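Local coordinates for protein oxidoreductase, putative (Neosartorya fumigata, PDB 6SKX) that is a reductive aminase that uses NADPH to make amines from carbonyl compounds, probably by reducing an imine intermediate, at residues A[99-104]-A[110-115]; A[28-33]-A[49-54]; A[177-182]-A[252-257]. All blocks are in the same frame, centred on the assembly; numbering follows the deposited sequence.

Contact 1: residues A[99-104]-A[110-115]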
ATOM      1  N   ARG A  99      -1.690 -10.963 -27.054  1.00 68.25           N
ATOM      2  CA  ARG A  99      -2.603 -11.763 -27.912  1.00 68.98           C
ATOM      3  C   ARG A  99      -2.133 -11.666 -29.375  1.00 65.13           C
ATOM      4  O   ARG A  99      -2.093 -12.717 -30.018  1.00 61.11           O
ATOM      5  CB  ARG A  99      -4.049 -11.305 -27.732  1.00 77.08           C
ATOM      6  CG  ARG A  99      -4.701 -11.879 -26.488  1.00 76.17           C
ATOM      7  CD  ARG A  99      -5.873 -11.038 -26.024  1.00 75.60           C
ATOM      8  NE  ARG A  99      -6.339 -11.559 -24.745  1.00 73.31           N
ATOM      9  CZ  ARG A  99      -6.779 -10.821 -23.727  1.00 74.43           C
ATOM     10  NH1 ARG A  99      -6.851  -9.498 -23.818  1.00 63.62           N
ATOM     11  NH2 ARG A  99      -7.154 -11.424 -22.612  1.00 71.49           N
ATOM     12  N   LYS A 100      -1.731 -10.468 -29.823  1.00 60.03           N
ATOM     13  CA  LYS A 100      -1.322 -10.146 -31.221  1.00 66.42           C
ATOM     14  C   LYS A 100       0.028 -10.813 -31.535  1.00 68.38           C
ATOM     15  O   LYS A 100       0.143 -11.461 -32.603  1.00 67.90           O
ATOM     16  CB  LYS A 100      -1.314  -8.622 -31.440  1.00 66.25           C
ATOM     17  CG  LYS A 100      -2.718  -8.012 -31.577  1.00 74.42           C
ATOM     18  CD  LYS A 100      -2.825  -6.498 -31.437  1.00 74.39           C
ATOM     19  N   LEU A 101       1.010 -10.680 -30.643  1.00 63.27           N
ATOM     20  CA  LEU A 101       2.328 -11.347 -30.784  1.00 62.22           C
ATOM     21  C   LEU A 101       2.128 -12.876 -30.806  1.00 59.97           C
ATOM     22  O   LEU A 101       2.698 -13.540 -31.670  1.00 53.54           O
ATOM     23  CB  LEU A 101       3.215 -10.914 -29.621  1.00 67.25           C
ATOM     24  CG  LEU A 101       4.617 -10.450 -29.982  1.00 73.90           C
ATOM     25  CD1 LEU A 101       4.598  -9.527 -31.181  1.00 77.59           C
ATOM     26  CD2 LEU A 101       5.253  -9.744 -28.796  1.00 73.59           C
ATOM     27  N   SER A 102       1.329 -13.430 -29.900  1.00 51.51           N
ATOM     28  CA  SER A 102       1.033 -14.880 -29.886  1.00 55.81           C
ATOM     29  C   SER A 102       0.557 -15.314 -31.273  1.00 64.97           C
ATOM     30  O   SER A 102       1.101 -16.315 -31.774  1.00 64.52           O
ATOM     31  CB  SER A 102       0.020 -15.230 -28.840  1.00 51.24           C
ATOM     32  OG  SER A 102      -0.249 -16.616 -28.863  1.00 51.37           O
ATOM     33  N   ASP A 103      -0.431 -14.603 -31.841  1.00 62.83           N
ATOM     34  CA  ASP A 103      -1.086 -14.933 -33.142  1.00 69.86           C
ATOM     35  C   ASP A 103      -0.029 -14.944 -34.252  1.00 60.30           C
ATOM     36  O   ASP A 103       0.018 -15.900 -35.043  1.00 61.33           O
ATOM     37  CB  ASP A 103      -2.194 -13.928 -33.503  1.00 68.67           C
ATOM     38  CG  ASP A 103      -3.517 -14.102 -32.758  1.00 64.70           C
ATOM     39  OD1 ASP A 103      -3.722 -15.158 -32.134  1.00 62.47           O
ATOM     40  OD2 ASP A 103      -4.351 -13.170 -32.827  1.00 74.19           O
ATOM     41  N   ARG A 104       0.792 -13.901 -34.282  1.00 57.85           N
ATOM     42  CA  ARG A 104       1.893 -13.727 -35.257  1.00 59.84           C
ATOM     43  C   ARG A 104       2.874 -14.904 -35.152  1.00 71.71           C
ATOM     44  O   ARG A 104       3.177 -15.494 -36.206  1.00 72.34           O
ATOM     45  CB  ARG A 104       2.570 -12.390 -34.982  1.00 64.86           C
ATOM     46  CG  ARG A 104       3.156 -11.714 -36.202  1.00 76.65           C
ATOM     47  CD  ARG A 104       2.819 -10.232 -36.224  1.00 74.02           C
ATOM     48  NE  ARG A 104       3.929  -9.412 -35.804  1.00 77.37           N
ATOM     49  CZ  ARG A 104       5.094  -9.344 -36.434  1.00 82.76           C
ATOM     50  NH1 ARG A 104       5.322 -10.078 -37.515  1.00 85.32           N
ATOM     51  NH2 ARG A 104       6.042  -8.554 -35.959  1.00 92.32           N
ATOM     52  N   ALA A 110       5.584 -21.447 -34.440  1.00 57.76           N
ATOM     53  CA  ALA A 110       6.103 -21.424 -33.040  1.00 63.26           C
ATOM     54  C   ALA A 110       4.953 -21.672 -32.047  1.00 58.99           C
ATOM     55  O   ALA A 110       3.776 -21.568 -32.456  1.00 64.46           O
ATOM     56  CB  ALA A 110       6.813 -20.107 -32.766  1.00 59.10           C
ATOM     57  N   ARG A 111       5.280 -22.061 -30.811  1.00 63.71           N
ATOM     58  CA  ARG A 111       4.353 -22.070 -29.640  1.00 53.11           C
ATOM     59  C   ARG A 111       4.722 -20.889 -28.722  1.00 53.47           C
ATOM     60  O   ARG A 111       5.917 -20.500 -28.700  1.00 49.17           O
ATOM     61  CB  ARG A 111       4.468 -23.405 -28.919  1.00 54.41           C
ATOM     62  CG  ARG A 111       3.867 -24.582 -29.677  1.00 56.36           C
ATOM     63  CD  ARG A 111       4.055 -25.933 -28.967  1.00 60.10           C
ATOM     64  NE  ARG A 111       5.379 -26.088 -28.370  1.00 58.10           N
ATOM     65  CZ  ARG A 111       5.783 -27.094 -27.611  1.00 57.76           C
ATOM     66  NH1 ARG A 111       4.975 -28.083 -27.284  1.00 56.00           N
ATOM     67  NH2 ARG A 111       7.018 -27.095 -27.155  1.00 61.08           N
ATOM     68  N   TYR A 112       3.748 -20.314 -28.000  1.00 53.68           N
ATOM     69  CA  TYR A 112       3.912 -19.027 -27.269  1.00 52.56           C
ATOM     70  C   TYR A 112       3.334 -19.086 -25.858  1.00 47.00           C
ATOM     71  O   TYR A 112       2.169 -19.477 -25.657  1.00 57.96           O
ATOM     72  CB  TYR A 112       3.226 -17.898 -28.036  1.00 57.59           C
ATOM     73  CG  TYR A 112       3.519 -16.510 -27.533  1.00 56.25           C
ATOM     74  CD1 TYR A 112       2.763 -15.932 -26.525  1.00 56.76           C
ATOM     75  CD2 TYR A 112       4.519 -15.744 -28.104  1.00 56.83           C
ATOM     76  CE1 TYR A 112       2.999 -14.630 -26.098  1.00 51.37           C
ATOM     77  CE2 TYR A 112       4.755 -14.435 -27.698  1.00 53.00           C
ATOM     78  CZ  TYR A 112       3.988 -13.872 -26.690  1.00 51.72           C
ATOM     79  OH  TYR A 112       4.245 -12.591 -26.250  1.00 50.22           O
ATOM     80  N   VAL A 113       4.150 -18.711 -24.878  1.00 52.10           N
ATOM     81  CA  VAL A 113       3.648 -18.376 -23.524  1.00 54.43           C
ATOM     82  C   VAL A 113       4.225 -17.032 -23.123  1.00 53.02           C
ATOM     83  O   VAL A 113       5.394 -16.782 -23.424  1.00 55.94           O
ATOM     84  CB  VAL A 113       3.839 -19.492 -22.475  1.00 60.41           C
ATOM     85  CG1 VAL A 113       4.407 -20.778 -23.030  1.00 54.07           C
ATOM     86  CG2 VAL A 113       4.538 -19.038 -21.225  1.00 59.73           C
ATOM     87  N   HIS A 114       3.377 -16.194 -22.528  1.00 56.35           N
ATOM     88  CA  HIS A 114       3.751 -14.873 -21.962  1.00 55.98           C
ATOM     89  C   HIS A 114       3.997 -15.032 -20.460  1.00 53.34           C
ATOM     90  O   HIS A 114       3.334 -15.921 -19.827  1.00 55.58           O
ATOM     91  CB  HIS A 114       2.686 -13.808 -22.288  1.00 50.19           C
ATOM     92  CG  HIS A 114       3.306 -12.462 -22.448  1.00 49.01           C
ATOM     93  ND1 HIS A 114       3.706 -11.705 -21.357  1.00 51.84           N
ATOM     94  CD2 HIS A 114       3.708 -11.781 -23.533  1.00 44.16           C
ATOM     95  CE1 HIS A 114       4.274 -10.598 -21.780  1.00 49.56           C
ATOM     96  NE2 HIS A 114       4.297 -10.619 -23.105  1.00 48.91           N
ATOM     97  N   GLY A 115       4.919 -14.238 -19.901  1.00 53.64           N
ATOM     98  CA  GLY A 115       5.154 -14.196 -18.442  1.00 48.50           C
ATOM     99  C   GLY A 115       5.217 -12.771 -17.898  1.00 55.46           C
ATOM    100  O   GLY A 115       5.629 -11.848 -18.651  1.00 57.04           O
TER

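Contact 2: residues A[28-33]-A[49-54]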
ATOM      1  N   ALA A  28      22.959 -19.102 -24.729  1.00 43.45           N
ATOM      2  CA  ALA A  28      23.200 -18.095 -25.785  1.00 43.14           C
ATOM      3  C   ALA A  28      22.563 -16.787 -25.326  1.00 46.74           C
ATOM      4  O   ALA A  28      21.486 -16.844 -24.720  1.00 42.81           O
ATOM      5  CB  ALA A  28      22.582 -18.566 -27.072  1.00 46.54           C
ATOM      6  N   VAL A  29      23.202 -15.655 -25.589  1.00 47.09           N
ATOM      7  CA  VAL A  29      22.669 -14.326 -25.189  1.00 48.64           C
ATOM      8  C   VAL A  29      22.721 -13.357 -26.372  1.00 43.44           C
ATOM      9  O   VAL A  29      23.744 -13.254 -27.048  1.00 48.69           O
ATOM     10  CB  VAL A  29      23.440 -13.780 -23.964  1.00 49.83           C
ATOM     11  CG1 VAL A  29      23.338 -14.747 -22.803  1.00 47.01           C
ATOM     12  CG2 VAL A  29      24.899 -13.468 -24.273  1.00 45.50           C
ATOM     13  N   TRP A  30      21.649 -12.616 -26.551  1.00 48.00           N
ATOM     14  CA  TRP A  30      21.557 -11.460 -27.476  1.00 47.96           C
ATOM     15  C   TRP A  30      21.482 -10.184 -26.621  1.00 48.82           C
ATOM     16  O   TRP A  30      20.533 -10.023 -25.764  1.00 48.77           O
ATOM     17  CB  TRP A  30      20.366 -11.637 -28.440  1.00 49.02           C
ATOM     18  CG  TRP A  30      20.283 -10.610 -29.525  1.00 49.81           C
ATOM     19  CD1 TRP A  30      20.745 -10.725 -30.798  1.00 53.41           C
ATOM     20  CD2 TRP A  30      19.703  -9.296 -29.423  1.00 54.49           C
ATOM     21  NE1 TRP A  30      20.509  -9.569 -31.497  1.00 56.36           N
ATOM     22  CE2 TRP A  30      19.865  -8.676 -30.682  1.00 57.16           C
ATOM     23  CE3 TRP A  30      19.030  -8.599 -28.408  1.00 53.65           C
ATOM     24  CZ2 TRP A  30      19.406  -7.381 -30.941  1.00 56.14           C
ATOM     25  CZ3 TRP A  30      18.594  -7.311 -28.654  1.00 56.99           C
ATOM     26  CH2 TRP A  30      18.780  -6.711 -29.908  1.00 55.56           C
ATOM     27  N   ASN A  31      22.469  -9.322 -26.845  1.00 43.27           N
ATOM     28  CA  ASN A  31      22.810  -8.106 -26.073  1.00 49.67           C
ATOM     29  C   ASN A  31      22.639  -6.889 -26.997  1.00 53.09           C
ATOM     30  O   ASN A  31      23.410  -6.801 -27.940  1.00 46.05           O
ATOM     31  CB  ASN A  31      24.234  -8.226 -25.518  1.00 50.74           C
ATOM     32  CG  ASN A  31      24.687  -7.063 -24.651  1.00 52.81           C
ATOM     33  OD1 ASN A  31      24.031  -6.017 -24.595  1.00 52.34           O
ATOM     34  ND2 ASN A  31      25.852  -7.218 -24.030  1.00 48.82           N
ATOM     35  N   ARG A  32      21.717  -5.966 -26.678  1.00 57.79           N
ATOM     36  CA  ARG A  32      21.463  -4.714 -27.451  1.00 58.67           C
ATOM     37  C   ARG A  32      22.736  -3.861 -27.522  1.00 57.34           C
ATOM     38  O   ARG A  32      22.919  -3.245 -28.550  1.00 58.72           O
ATOM     39  CB  ARG A  32      20.316  -3.901 -26.835  1.00 67.49           C
ATOM     40  CG  ARG A  32      19.745  -2.816 -27.749  1.00 70.23           C
ATOM     41  CD  ARG A  32      18.549  -2.079 -27.154  1.00 62.95           C
ATOM     42  N   SER A  33      23.609  -3.880 -26.502  1.00 53.78           N
ATOM     43  CA  SER A  33      24.728  -2.917 -26.320  1.00 51.32           C
ATOM     44  C   SER A  33      25.984  -3.659 -25.886  1.00 51.62           C
ATOM     45  O   SER A  33      26.476  -3.486 -24.770  1.00 51.45           O
ATOM     46  CB  SER A  33      24.361  -1.834 -25.327  1.00 56.57           C
ATOM     47  OG  SER A  33      23.050  -1.338 -25.565  1.00 70.56           O
ATOM     48  N   HIS A  49      25.447 -12.915 -32.477  1.00 51.19           N
ATOM     49  CA  HIS A  49      25.821 -11.753 -33.327  1.00 56.34           C
ATOM     50  C   HIS A  49      24.613 -11.228 -34.101  1.00 55.60           C
ATOM     51  O   HIS A  49      24.650 -10.050 -34.383  1.00 56.23           O
ATOM     52  CB  HIS A  49      26.984 -12.077 -34.276  1.00 54.93           C
ATOM     53  CG  HIS A  49      28.259 -12.347 -33.543  1.00 61.18           C
ATOM     54  ND1 HIS A  49      29.479 -12.352 -34.162  1.00 63.29           N
ATOM     55  CD2 HIS A  49      28.496 -12.691 -32.251  1.00 65.26           C
ATOM     56  CE1 HIS A  49      30.419 -12.631 -33.274  1.00 71.63           C
ATOM     57  NE2 HIS A  49      29.843 -12.845 -32.093  1.00 58.84           N
ATOM     58  N   THR A  50      23.601 -12.055 -34.418  1.00 48.87           N
ATOM     59  CA  THR A  50      22.329 -11.593 -35.040  1.00 51.26           C
ATOM     60  C   THR A  50      21.157 -12.234 -34.309  1.00 47.28           C
ATOM     61  O   THR A  50      21.395 -13.225 -33.603  1.00 49.32           O
ATOM     62  CB  THR A  50      22.235 -11.950 -36.531  1.00 54.00           C
ATOM     63  OG1 THR A  50      22.235 -13.382 -36.623  1.00 51.10           O
ATOM     64  CG2 THR A  50      23.352 -11.330 -37.349  1.00 51.03           C
ATOM     65  N   ALA A  51      19.947 -11.714 -34.524  1.00 47.50           N
ATOM     66  CA  ALA A  51      18.701 -12.333 -34.024  1.00 53.57           C
ATOM     67  C   ALA A  51      18.492 -13.741 -34.606  1.00 58.36           C
ATOM     68  O   ALA A  51      18.056 -14.631 -33.839  1.00 56.55           O
ATOM     69  CB  ALA A  51      17.533 -11.425 -34.255  1.00 53.33           C
ATOM     70  N   VAL A  52      18.851 -13.979 -35.866  1.00 56.43           N
ATOM     71  CA  VAL A  52      18.754 -15.323 -36.518  1.00 55.08           C
ATOM     72  C   VAL A  52      19.581 -16.354 -35.721  1.00 56.09           C
ATOM     73  O   VAL A  52      19.041 -17.439 -35.420  1.00 52.33           O
ATOM     74  CB  VAL A  52      19.183 -15.268 -38.002  1.00 56.59           C
ATOM     75  CG1 VAL A  52      19.395 -16.652 -38.595  1.00 52.04           C
ATOM     76  CG2 VAL A  52      18.192 -14.465 -38.853  1.00 53.13           C
ATOM     77  N   ASP A  53      20.845 -16.048 -35.426  1.00 54.02           N
ATOM     78  CA  ASP A  53      21.747 -16.890 -34.596  1.00 56.19           C
ATOM     79  C   ASP A  53      21.105 -17.191 -33.237  1.00 60.00           C
ATOM     80  O   ASP A  53      21.197 -18.359 -32.787  1.00 58.84           O
ATOM     81  CB  ASP A  53      23.112 -16.230 -34.434  1.00 68.95           C
ATOM     82  CG  ASP A  53      23.913 -16.278 -35.724  1.00 69.24           C
ATOM     83  OD1 ASP A  53      23.397 -16.849 -36.703  1.00 63.15           O
ATOM     84  OD2 ASP A  53      25.029 -15.760 -35.737  1.00 61.63           O
ATOM     85  N   GLY A  54      20.452 -16.201 -32.629  1.00 57.39           N
ATOM     86  CA  GLY A  54      19.817 -16.322 -31.302  1.00 56.72           C
ATOM     87  C   GLY A  54      18.674 -17.318 -31.352  1.00 56.11           C
ATOM     88  O   GLY A  54      18.594 -18.159 -30.450  1.00 46.67           O
TER
HETATM   89  O   HOH W   1      20.594  -8.407 -34.652  1.00 37.93           O

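Contact 3: residues A[177-182]-A[252-257]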
ATOM      1  N   LEU A 177       0.596   1.488  -2.819  1.00 45.03           N
ATOM      2  CA  LEU A 177       1.482   1.381  -1.635  1.00 44.54           C
ATOM      3  C   LEU A 177       2.536   2.489  -1.690  1.00 44.89           C
ATOM      4  O   LEU A 177       2.776   3.143  -0.649  1.00 47.69           O
ATOM      5  CB  LEU A 177       2.108  -0.011  -1.619  1.00 46.39           C
ATOM      6  CG  LEU A 177       3.107  -0.282  -0.496  1.00 56.49           C
ATOM      7  CD1 LEU A 177       2.409  -0.389   0.836  1.00 61.67           C
ATOM      8  CD2 LEU A 177       3.851  -1.575  -0.763  1.00 64.79           C
ATOM      9  N   PHE A 178       3.157   2.716  -2.852  1.00 49.90           N
ATOM     10  CA  PHE A 178       4.264   3.703  -3.011  1.00 49.74           C
ATOM     11  C   PHE A 178       3.699   5.122  -2.872  1.00 50.83           C
ATOM     12  O   PHE A 178       4.394   5.989  -2.254  1.00 54.58           O
ATOM     13  CB  PHE A 178       5.026   3.517  -4.333  1.00 53.68           C
ATOM     14  CG  PHE A 178       5.914   2.297  -4.431  1.00 51.02           C
ATOM     15  CD1 PHE A 178       6.206   1.509  -3.329  1.00 47.24           C
ATOM     16  CD2 PHE A 178       6.477   1.945  -5.653  1.00 57.71           C
ATOM     17  CE1 PHE A 178       7.012   0.384  -3.446  1.00 51.87           C
ATOM     18  CE2 PHE A 178       7.289   0.825  -5.774  1.00 51.84           C
ATOM     19  CZ  PHE A 178       7.554   0.044  -4.671  1.00 56.23           C
ATOM     20  N   SER A 179       2.494   5.352  -3.406  1.00 46.71           N
ATOM     21  CA  SER A 179       1.744   6.627  -3.263  1.00 53.42           C
ATOM     22  C   SER A 179       1.536   6.912  -1.778  1.00 53.49           C
ATOM     23  O   SER A 179       1.783   8.067  -1.362  1.00 52.32           O
ATOM     24  CB  SER A 179       0.431   6.617  -3.988  1.00 51.71           C
ATOM     25  OG  SER A 179       0.609   6.283  -5.347  1.00 58.85           O
ATOM     26  N   GLY A 180       1.127   5.889  -1.019  1.00 56.43           N
ATOM     27  CA  GLY A 180       0.945   5.968   0.442  1.00 52.85           C
ATOM     28  C   GLY A 180       2.253   6.308   1.139  1.00 53.13           C
ATOM     29  O   GLY A 180       2.271   7.223   1.986  1.00 46.24           O
ATOM     30  N   PHE A 181       3.322   5.591   0.795  1.00 52.76           N
ATOM     31  CA  PHE A 181       4.666   5.781   1.391  1.00 54.77           C
ATOM     32  C   PHE A 181       5.139   7.222   1.192  1.00 59.37           C
ATOM     33  O   PHE A 181       5.691   7.780   2.159  1.00 57.64           O
ATOM     34  CB  PHE A 181       5.660   4.802   0.786  1.00 56.71           C
ATOM     35  CG  PHE A 181       7.098   5.180   1.015  1.00 61.40           C
ATOM     36  CD1 PHE A 181       7.750   4.806   2.181  1.00 64.10           C
ATOM     37  CD2 PHE A 181       7.810   5.864   0.036  1.00 64.70           C
ATOM     38  CE1 PHE A 181       9.079   5.142   2.388  1.00 66.72           C
ATOM     39  CE2 PHE A 181       9.140   6.186   0.241  1.00 63.04           C
ATOM     40  CZ  PHE A 181       9.769   5.828   1.414  1.00 62.95           C
ATOM     41  N   LEU A 182       4.929   7.780  -0.008  1.00 53.11           N
ATOM     42  CA  LEU A 182       5.374   9.142  -0.385  1.00 55.64           C
ATOM     43  C   LEU A 182       4.542  10.184   0.373  1.00 54.43           C
ATOM     44  O   LEU A 182       5.172  11.055   0.973  1.00 63.45           O
ATOM     45  CB  LEU A 182       5.315   9.331  -1.913  1.00 54.89           C
ATOM     46  CG  LEU A 182       6.434   8.630  -2.695  1.00 60.56           C
ATOM     47  CD1 LEU A 182       6.177   8.673  -4.191  1.00 60.82           C
ATOM     48  CD2 LEU A 182       7.804   9.213  -2.372  1.00 57.35           C
ATOM     49  N   ALA A 252      -1.641  17.013  -1.659  1.00 63.10           N
ATOM     50  CA  ALA A 252      -2.690  16.040  -1.292  1.00 66.03           C
ATOM     51  C   ALA A 252      -3.207  15.276  -2.525  1.00 68.64           C
ATOM     52  O   ALA A 252      -4.218  14.534  -2.391  1.00 70.78           O
ATOM     53  CB  ALA A 252      -3.805  16.791  -0.608  1.00 63.67           C
ATOM     54  N   GLU A 253      -2.580  15.429  -3.696  1.00 72.29           N
ATOM     55  CA  GLU A 253      -3.131  14.899  -4.988  1.00 73.57           C
ATOM     56  C   GLU A 253      -3.376  13.381  -4.877  1.00 72.97           C
ATOM     57  O   GLU A 253      -4.436  12.907  -5.317  1.00 72.45           O
ATOM     58  CB  GLU A 253      -2.188  15.218  -6.154  1.00 76.36           C
ATOM     59  CG  GLU A 253      -2.182  16.681  -6.579  1.00 81.26           C
ATOM     60  CD  GLU A 253      -3.526  17.263  -7.010  1.00 85.95           C
ATOM     61  OE1 GLU A 253      -4.347  16.515  -7.558  1.00 71.99           O
ATOM     62  OE2 GLU A 253      -3.752  18.473  -6.782  1.00 91.34           O
ATOM     63  N   PHE A 254      -2.439  12.659  -4.260  1.00 71.06           N
ATOM     64  CA  PHE A 254      -2.439  11.187  -4.058  1.00 59.48           C
ATOM     65  C   PHE A 254      -3.732  10.649  -3.448  1.00 58.73           C
ATOM     66  O   PHE A 254      -4.027   9.491  -3.794  1.00 56.21           O
ATOM     67  CB  PHE A 254      -1.302  10.778  -3.127  1.00 61.17           C
ATOM     68  CG  PHE A 254       0.037  10.627  -3.787  1.00 65.90           C
ATOM     69  CD1 PHE A 254       0.187   9.824  -4.911  1.00 66.91           C
ATOM     70  CD2 PHE A 254       1.154  11.243  -3.250  1.00 67.67           C
ATOM     71  CE1 PHE A 254       1.433   9.651  -5.489  1.00 58.92           C
ATOM     72  CE2 PHE A 254       2.397  11.067  -3.829  1.00 61.56           C
ATOM     73  CZ  PHE A 254       2.532  10.269  -4.948  1.00 62.06           C
ATOM     74  N   ILE A 255      -4.441  11.403  -2.591  1.00 55.09           N
ATOM     75  CA  ILE A 255      -5.654  10.903  -1.855  1.00 59.73           C
ATOM     76  C   ILE A 255      -6.945  11.450  -2.487  1.00 59.67           C
ATOM     77  O   ILE A 255      -8.033  10.944  -2.100  1.00 55.87           O
ATOM     78  CB  ILE A 255      -5.587  11.222  -0.335  1.00 61.79           C
ATOM     79  CG1 ILE A 255      -6.426  10.253   0.499  1.00 64.02           C
ATOM     80  CG2 ILE A 255      -5.988  12.666  -0.033  1.00 59.99           C
ATOM     81  CD1 ILE A 255      -6.081  10.258   1.988  1.00 67.80           C
ATOM     82  N   ARG A 256      -6.853  12.375  -3.452  1.00 61.82           N
ATOM     83  CA  ARG A 256      -8.029  13.007  -4.123  1.00 66.89           C
ATOM     84  C   ARG A 256      -8.869  11.976  -4.874  1.00 69.14           C
ATOM     85  O   ARG A 256     -10.097  11.972  -4.720  1.00 71.54           O
ATOM     86  CB  ARG A 256      -7.603  14.198  -4.992  1.00 77.18           C
ATOM     87  CG  ARG A 256      -7.187  15.416  -4.172  1.00 79.78           C
ATOM     88  CD  ARG A 256      -7.711  16.749  -4.683  1.00 86.98           C
ATOM     89  NE  ARG A 256      -7.740  17.781  -3.643  1.00 88.35           N
ATOM     90  CZ  ARG A 256      -6.694  18.511  -3.243  1.00 90.79           C
ATOM     91  NH1 ARG A 256      -5.495  18.336  -3.781  1.00 89.77           N
ATOM     92  NH2 ARG A 256      -6.852  19.414  -2.287  1.00 81.67           N
ATOM     93  N   PRO A 257      -8.274  11.035  -5.651  1.00 64.30           N
ATOM     94  CA  PRO A 257      -9.064  10.008  -6.332  1.00 65.10           C
ATOM     95  C   PRO A 257      -9.919   9.187  -5.354  1.00 64.57           C
ATOM     96  O   PRO A 257     -11.056   8.940  -5.669  1.00 71.30           O
ATOM     97  CB  PRO A 257      -8.015   9.157  -7.060  1.00 61.51           C
ATOM     98  CG  PRO A 257      -6.863  10.115  -7.227  1.00 64.00           C
ATOM     99  CD  PRO A 257      -6.842  10.896  -5.928  1.00 59.42           C
TER

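Contact 1: residues A[99-104]-A[110-115]
Ser102 lies over one face of the Tyr112 ring, where helix 95-106 packs on strand 111-118 within a beta-alpha-beta unit of the Rossmann-type NADP domain. The closest backbone approach is at this same pair, with CA of Ser102 5.7 Å from CA of Tyr112. Ser102 CA stands 3.9 Å from the centroid of the Tyr112 ring and 15° off the ring normal, which meets the geometry of a CH-pi contact. Its CB adds to the cover on the CD1 side, at 3.7 Å from Tyr112 CD1. With chi1 at 179°, the hydroxyl is turned away from Ser102 N and runs alongside the start of the tyrosine side chain, Ser102 OG lying 3.8 Å from Tyr112 CB.

The tyrosine has CG anti to its own backbone nitrogen (chi1 -170°), a setting that lays the ring along the helix instead of driving it end-on into it. Its phenol end thereby comes level with Leu101, which approaches obliquely and whose CB is 4.2 Å from Tyr112 CZ. The phenol oxygen finds its polar partner in Asn89 of the adjacent strand 86-89, so this buried group is satisfied within the unit. Leu101 continues the apolar layer onto Val71 of helix 68-75. Across this contact the hydroxyl end meets only Leu101, with Leu101 CB 3.9 Å and Leu101 CD2 4.0 Å from Tyr112 OH.

Contact 2: residues A[28-33]-A[49-54]
The end of strand 26-30 and the loop after it belong to the NADP-binding rim of the Rossmann-type domain, and Trp30 links this rim to the start of helix 51-56. The indole presents its pyrrole side to the backbone of the helix start: Trp30 CD1 is 3.8 Å from Thr50 O, which lies at the ring edge near its plane. Chi1 of -173° sets Trp30 CG anti to the backbone nitrogen and carries the ring across to the start of helix 51-56. Trp30 NE1 also comes within 3.8 Å of Ala51 N; both are donors, and a water in the indole plane accepts a weak bond from each, bridging the two segments.

The helix start is held internally. Thr50 is the N-cap, and its OG1 accepts from Asp53 N at 3.2 Å along a nearly straight line, the N-H...O angle being 174°. Outside the two segments, the Phe7 ring of neighbouring strand 3-7 meets the indole with the ring planes tilted.

Past the tryptophan the chain folds into an Asx turn through Asn31, Arg32 and Ser33, all seen to bind NADP(+) in this protein. Ala37 O and Ser39 OG hold the Asn31 amide nitrogen, which helps fix the carboxamide. The turn is closed by Ser33 N, 2.9 Å from Asn31 OD1 and 45° out of the carbonyl plane.

Contact 3: residues A[177-182]-A[252-257]
Helix 162-188 and the 3-10 turn 253-255 that leads into helix 256-267 come closest at Ser179 and Phe254, whose CA atoms are 6.2 Å apart. The phenyl ring of Phe254 bridges this gap. Its CG is anti to the carbonyl carbon (chi1 -83°), and the ring reaches the helix surface between Ser179 and Leu182, one turn apart. Ser179 O sits over one face, 3.7 Å above the plane and displaced toward the rim. Ser179 CB closes on the CD1 side, at 3.3 Å from Phe254 CD1, a tight fit. Across the ring, Leu182 crosses obliquely, with its CB 3.9 Å from Phe254 CE2. The serine hydroxyl also lies by the ring, but its hydrogen bond goes back along its own helix to Tyr175 O, so a buried polar group is satisfied beside an aromatic surface.

This packing joins two parts of the helical C-terminal domain. His183 of helix 162-188 also touches Phe254, while Ile255 turns to Ile238, Ile241 and Ile242 of helix 231-248. The second subunit completes the surroundings: its Phe261 meets the Phe254 ring, and its Met258 packs on Ser179, placing the contact at the dimer interface among helices of both chains.

Overall arrangement
Along the chain contact 2 comes first, then contact 1, then contact 3, each closing before the next opens. Contacts 1 and 2 share the mixed sheet of the NADP-binding domain; their centres are 20 Å apart and their nearest atoms about 12 Å, so each packs a different helix onto that sheet without touching the other. Contact 3 lies in the helical C-terminal domain, on the opposite side of the chain's centre, 36 Å from contact 1 and 42 Å from contact 2 between centres. Helix 162-188 follows the sheet's last strand, 152-155, and carries the chain to contact 3. Of the three, contact 2 holds cofactor-binding residues, whereas contact 3 takes part in subunit pairing.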